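Local structure of arginase 1, mitochondrial (Arabidopsis thaliana, 6VSU) at residues A40-S45 / P130-V135; A193-Q198 / G216-E221. The protein hydrolyses L-arginine to urea and L-ornithine, and agmatine to urea and putrescine, as a manganese-dependent homohexameric ureohydrolase of plant mitochondria. All coordinates share one frame; numbering follows the deposited sequence.

Contact 1. Residues A40-S45 / P130-V135; sequences AKASTS and PLRPLV
S43, T44 and S45 pair in parallel with L131, R132 and P133, joined by four backbone hydrogen bonds that alternate in direction: S43 N to P130 O, R132 N to S43 O (2.9 Å), S45 N to R132 O and L134 N to S45 O. The short strand axes come within 4.5 Å and are twisted by 41°. Four CA-H...O contacts supplement them, the shortest from L131 CA to S43 O at 3.1 Å. On the face carrying T44 and R132, the guanidinium of R132 lays one face over the methyl of A42, whose CB is 3.4 Å from NE. The R132 side chain runs extended from CG to NE, and NE donates to a water, 3.0 Å away in the guanidinium plane, that donates to K41 O. NH1 is held outside the pair by D284 and the carbonyl of V285. T44 places CG2 anti to its backbone N (chi1 to OG1 -53°), and this methyl meets L134 CB at 3.5 Å while OG1 bonds to S320 and A316 O. On the other face, L131 spreads its two methyls over neighbouring serines: CD2 lies 4.1 Å from S43 CB, and CD1 4.1 Å from S45 CB. Helix 303-319 packs against T44, R132 and L134, and helices 7-37 and 111-126 against the face of L131, the alpha/beta/alpha layering of the parallel sheet in the arginase fold.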
loop_
_atom_site.group_PDB
_atom_site.type_symbol
_atom_site.label_atom_id
_atom_site.label_comp_id
_atom_site.label_asym_id
_atom_site.label_seq_id
_atom_site.Cartn_x
_atom_site.Cartn_y
_atom_site.Cartn_z
ATOM N N ALA E 40 4.105 -44.949 -7.106
ATOM C CA ALA E 40 4.874 -43.970 -6.310
ATOM C C ALA E 40 5.683 -44.646 -5.197
ATOM O O ALA E 40 5.143 -45.442 -4.492
ATOM C CB ALA E 40 3.973 -42.914 -5.737
ATOM N N LYS E 41 6.916 -44.173 -4.990
ATOM C CA LYS E 41 7.822 -44.560 -3.894
ATOM C C LYS E 41 7.659 -43.574 -2.756
ATOM O O LYS E 41 7.922 -43.950 -1.617
ATOM C CB LYS E 41 9.280 -44.542 -4.378
ATOM C CG LYS E 41 9.669 -45.664 -5.342
ATOM C CD LYS E 41 11.167 -45.599 -5.711
ATOM C CE LYS E 41 11.704 -46.872 -6.340
ATOM N NZ LYS E 41 10.955 -47.174 -7.584
ATOM N N ALA E 42 7.311 -42.330 -3.071
ATOM C CA ALA E 42 7.058 -41.288 -2.072
ATOM C C ALA E 42 6.160 -40.221 -2.698
ATOM O O ALA E 42 6.294 -39.919 -3.854
ATOM C CB ALA E 42 8.361 -40.704 -1.560
ATOM N N SER E 43 5.305 -39.638 -1.898
ATOM C CA SER E 43 4.247 -38.671 -2.285
ATOM C C SER E 43 4.192 -37.609 -1.197
ATOM O O SER E 43 3.856 -37.946 -0.084
ATOM C CB SER E 43 2.925 -39.389 -2.420
ATOM O OG SER E 43 2.988 -40.173 -3.566
ATOM N N THR E 44 4.592 -36.406 -1.526
ATOM C CA THR E 44 4.478 -35.218 -0.652
ATOM C C THR E 44 3.006 -34.980 -0.269
ATOM O O THR E 44 2.105 -34.956 -1.140
ATOM C CB THR E 44 5.007 -33.988 -1.370
ATOM O OG1 THR E 44 6.325 -34.242 -1.854
ATOM C CG2 THR E 44 5.012 -32.814 -0.428
ATOM N N SER E 45 2.759 -34.776 1.014
ATOM C CA SER E 45 1.434 -34.429 1.544
ATOM C C SER E 45 1.612 -33.244 2.475
ATOM O O SER E 45 2.404 -33.349 3.392
ATOM C CB SER E 45 0.831 -35.593 2.218
ATOM O OG SER E 45 -0.563 -35.458 2.232
ATOM N N PRO E 130 2.441 -44.074 0.556
ATOM C CA PRO E 130 3.788 -43.568 0.802
ATOM C C PRO E 130 3.927 -42.060 1.026
ATOM O O PRO E 130 4.857 -41.431 0.468
ATOM C CB PRO E 130 4.444 -43.902 -0.545
ATOM C CG PRO E 130 3.364 -43.484 -1.513
ATOM C CD PRO E 130 2.052 -43.851 -0.838
ATOM N N LEU E 131 3.038 -41.495 1.820
ATOM C CA LEU E 131 3.052 -40.056 2.042
ATOM C C LEU E 131 4.296 -39.706 2.873
ATOM O O LEU E 131 4.624 -40.429 3.826
ATOM C CB LEU E 131 1.779 -39.608 2.763
ATOM C CG LEU E 131 0.441 -39.967 2.136
ATOM C CD1 LEU E 131 -0.678 -39.352 2.970
ATOM C CD2 LEU E 131 0.294 -39.577 0.679
ATOM N N ARG E 132 4.854 -38.541 2.573
ATOM C CA ARG E 132 5.933 -37.892 3.328
ATOM C C ARG E 132 5.501 -36.461 3.619
ATOM O O ARG E 132 4.983 -35.772 2.768
ATOM C CB ARG E 132 7.207 -37.945 2.491
ATOM C CG ARG E 132 7.626 -39.359 2.123
ATOM C CD ARG E 132 9.129 -39.420 1.810
ATOM N NE ARG E 132 9.593 -40.770 1.574
ATOM C CZ ARG E 132 10.858 -41.122 1.420
ATOM N NH1 ARG E 132 11.850 -40.244 1.521
ATOM N NH2 ARG E 132 11.126 -42.368 1.117
ATOM N N PRO E 133 5.663 -35.965 4.852
ATOM C CA PRO E 133 5.015 -34.729 5.247
ATOM C C PRO E 133 5.852 -33.533 4.792
ATOM O O PRO E 133 7.055 -33.495 5.026
ATOM C CB PRO E 133 5.001 -34.804 6.777
ATOM C CG PRO E 133 6.330 -35.498 7.053
ATOM C CD PRO E 133 6.404 -36.565 5.970
ATOM N N LEU E 134 5.164 -32.525 4.293
ATOM C CA LEU E 134 5.761 -31.207 4.018
ATOM C C LEU E 134 4.901 -30.208 4.794
ATOM O O LEU E 134 3.729 -30.076 4.467
ATOM C CB LEU E 134 5.728 -30.976 2.510
ATOM C CG LEU E 134 6.586 -29.787 2.041
ATOM C CD1 LEU E 134 6.564 -29.684 0.507
ATOM C CD2 LEU E 134 6.150 -28.488 2.723
ATOM N N VAL E 135 5.446 -29.587 5.817
ATOM C CA VAL E 135 4.636 -28.862 6.818
ATOM C C VAL E 135 4.648 -27.363 6.471
ATOM O O VAL E 135 5.745 -26.825 6.186
ATOM C CB VAL E 135 5.165 -29.137 8.224
ATOM C CG1 VAL E 135 4.658 -28.123 9.271
ATOM C CG2 VAL E 135 4.858 -30.552 8.625
HETATM O O HOH W 1 7.850 -43.155 1.038
#

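Contact 2. Residues A193-Q198 / G216-E221; sequences ARRLLQ and GVEQYE
R195 and E218 meet in a side-on, two-point salt bridge: NE donates to OE2 at 2.9 Å and NH1 to OE1 at 2.8 Å, with the guanidinium and carboxylate planes only 7° apart. Both oxygens use their syn lone pairs, and the bond from NE is almost straight (178°). A bend at chi3 (74°) turns the arginine toward the carboxylate. An alanine here removes both donors, and the E218 carboxylate, left without its charged mate, would probably be freer to turn. A water donates to E218 OE2 and G216 O and accepts from L196 N. Q198 and Q219 run side by side, and Q219 NE2 donates to Q198 OE1 at 3.0 Å, the two amides being practically coplanar. Outside the pair, Q198 NE2 is held by P167 O and H162. V217 packs against the Q198 amide, its CG1 3.3 Å from Q198 OE1 and 4.0 Å from L196 CD2. Behind the side chains, three bonds set the parallel register: E218 N to L196 O, Q198 N to E218 O, and Y220 N to Q198 O at 2.7 Å. G216 ends helix 206-215 in a Schellman motif, and strand 193-201, that helix and strand 218-221, outermost within this chain, make a beta-alpha-beta unit. Helix 225-232 packs on Y220, helix 183-189 on L196, and strand 158-163 pairs with the other edge of strand 193-201.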
loop_
_atom_site.group_PDB
_atom_site.type_symbol
_atom_site.label_atom_id
_atom_site.label_comp_id
_atom_site.label_asym_id
_atom_site.label_seq_id
_atom_site.Cartn_x
_atom_site.Cartn_y
_atom_site.Cartn_z
ATOM N N ALA E 193 19.025 -35.220 15.125
ATOM C CA ALA E 193 19.882 -34.840 13.988
ATOM C C ALA E 193 21.266 -35.472 14.127
ATOM O O ALA E 193 21.787 -35.589 15.227
ATOM C CB ALA E 193 19.966 -33.345 13.853
ATOM N N ARG E 194 21.836 -35.871 13.013
ATOM C CA ARG E 194 23.277 -36.133 12.927
ATOM C C ARG E 194 23.962 -34.805 12.547
ATOM O O ARG E 194 24.535 -34.196 13.439
ATOM C CB ARG E 194 23.519 -37.279 11.957
ATOM C CG ARG E 194 24.996 -37.623 11.868
ATOM C CD ARG E 194 25.322 -38.614 10.777
ATOM N NE ARG E 194 24.907 -38.265 9.418
ATOM C CZ ARG E 194 25.098 -39.041 8.338
ATOM N NH1 ARG E 194 25.709 -40.211 8.448
ATOM N NH2 ARG E 194 24.672 -38.651 7.154
ATOM N N ARG E 195 23.831 -34.349 11.302
ATOM C CA ARG E 195 24.320 -33.028 10.838
ATOM C C ARG E 195 23.148 -32.036 10.809
ATOM O O ARG E 195 22.029 -32.453 10.411
ATOM C CB ARG E 195 24.957 -33.153 9.465
ATOM C CG ARG E 195 26.198 -34.036 9.479
ATOM C CD ARG E 195 26.728 -34.145 8.086
ATOM N NE ARG E 195 27.406 -32.922 7.627
ATOM C CZ ARG E 195 27.827 -32.707 6.376
ATOM N NH1 ARG E 195 28.476 -31.590 6.068
ATOM N NH2 ARG E 195 27.662 -33.659 5.463
ATOM N N LEU E 196 23.412 -30.818 11.274
ATOM C CA LEU E 196 22.603 -29.608 11.057
ATOM C C LEU E 196 23.468 -28.577 10.331
ATOM O O LEU E 196 24.453 -28.080 10.920
ATOM C CB LEU E 196 22.116 -29.067 12.397
ATOM C CG LEU E 196 21.288 -27.776 12.358
ATOM C CD1 LEU E 196 20.062 -27.909 11.505
ATOM C CD2 LEU E 196 20.894 -27.360 13.774
ATOM N N LEU E 197 23.122 -28.343 9.064
ATOM C CA LEU E 197 23.699 -27.283 8.236
ATOM C C LEU E 197 22.698 -26.121 8.219
ATOM O O LEU E 197 21.525 -26.341 7.790
ATOM C CB LEU E 197 23.882 -27.796 6.821
ATOM C CG LEU E 197 25.149 -28.580 6.573
ATOM C CD1 LEU E 197 25.016 -29.971 7.176
ATOM C CD2 LEU E 197 25.491 -28.643 5.073
ATOM N N GLN E 198 23.151 -24.972 8.730
ATOM C CA GLN E 198 22.395 -23.701 8.806
ATOM C C GLN E 198 22.991 -22.798 7.732
ATOM O O GLN E 198 24.177 -22.606 7.750
ATOM C CB GLN E 198 22.521 -23.143 10.229
ATOM C CG GLN E 198 21.888 -24.101 11.222
ATOM C CD GLN E 198 21.720 -23.425 12.556
ATOM O OE1 GLN E 198 22.663 -22.808 13.072
ATOM N NE2 GLN E 198 20.540 -23.571 13.132
ATOM N N GLY E 216 27.827 -28.896 17.743
ATOM C CA GLY E 216 28.537 -29.227 16.492
ATOM C C GLY E 216 27.726 -28.883 15.259
ATOM O O GLY E 216 27.679 -29.709 14.301
ATOM N N VAL E 217 27.062 -27.751 15.283
ATOM C CA VAL E 217 26.228 -27.255 14.146
ATOM C C VAL E 217 27.201 -26.716 13.088
ATOM O O VAL E 217 28.223 -26.129 13.476
ATOM C CB VAL E 217 25.252 -26.166 14.637
ATOM C CG1 VAL E 217 24.417 -25.555 13.533
ATOM C CG2 VAL E 217 24.339 -26.721 15.680
ATOM N N GLU E 218 26.918 -26.917 11.815
ATOM C CA GLU E 218 27.681 -26.303 10.705
ATOM C C GLU E 218 26.956 -25.032 10.245
ATOM O O GLU E 218 25.880 -25.170 9.643
ATOM C CB GLU E 218 27.810 -27.326 9.600
ATOM C CG GLU E 218 28.609 -28.530 10.062
ATOM C CD GLU E 218 28.444 -29.720 9.128
ATOM O OE1 GLU E 218 28.753 -29.502 7.901
ATOM O OE2 GLU E 218 27.924 -30.809 9.606
ATOM N N GLN E 219 27.478 -23.855 10.599
ATOM C CA GLN E 219 26.797 -22.560 10.413
ATOM C C GLN E 219 27.440 -21.871 9.212
ATOM O O GLN E 219 28.610 -21.553 9.298
ATOM C CB GLN E 219 26.866 -21.691 11.668
ATOM C CG GLN E 219 25.936 -22.220 12.741
ATOM C CD GLN E 219 25.920 -21.454 14.046
ATOM O OE1 GLN E 219 26.933 -20.882 14.431
ATOM N NE2 GLN E 219 24.793 -21.497 14.754
ATOM N N TYR E 220 26.699 -21.616 8.143
ATOM C CA TYR E 220 27.192 -20.849 6.976
ATOM C C TYR E 220 26.575 -19.452 7.090
ATOM O O TYR E 220 25.374 -19.342 7.023
ATOM C CB TYR E 220 26.901 -21.586 5.665
ATOM C CG TYR E 220 27.640 -22.887 5.572
ATOM C CD1 TYR E 220 28.935 -22.905 5.100
ATOM C CD2 TYR E 220 27.140 -24.059 6.098
ATOM C CE1 TYR E 220 29.699 -24.053 5.109
ATOM C CE2 TYR E 220 27.870 -25.231 6.064
ATOM C CZ TYR E 220 29.147 -25.236 5.557
ATOM O OH TYR E 220 29.927 -26.364 5.537
ATOM N N GLU E 221 27.397 -18.448 7.289
ATOM C CA GLU E 221 27.000 -17.024 7.351
ATOM C C GLU E 221 27.128 -16.353 5.978
ATOM O O GLU E 221 28.018 -16.700 5.227
ATOM C CB GLU E 221 27.864 -16.327 8.382
ATOM C CG GLU E 221 27.663 -16.884 9.780
ATOM C CD GLU E 221 28.488 -16.155 10.820
ATOM O OE1 GLU E 221 28.379 -14.928 10.950
ATOM O OE2 GLU E 221 29.286 -16.802 11.476
HETATM O O HOH W 2 26.584 -30.735 12.173
#

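Overall arrangement
After helix 7-37 the chain enters strand 43-48, and contact 1 forms when it returns at residues 130-135, closing a loop of 84 residues that includes edge strand 93-98 and helices 64-72, 101-106 and 111-126. It then passes through strand 158-163 before contact 2 closes a much shorter loop of 17 residues around helix 206-215. The two loops follow in series, neither enclosing nor crossing the other. Their centres are 25 Å apart and their nearest atoms about 14 Å, with no touch, yet both belong to one parallel sheet. Strands 285-291, 244-249 and 158-163 separate the two pairs, so contact 1 joins strands near one edge and contact 2 secures the other.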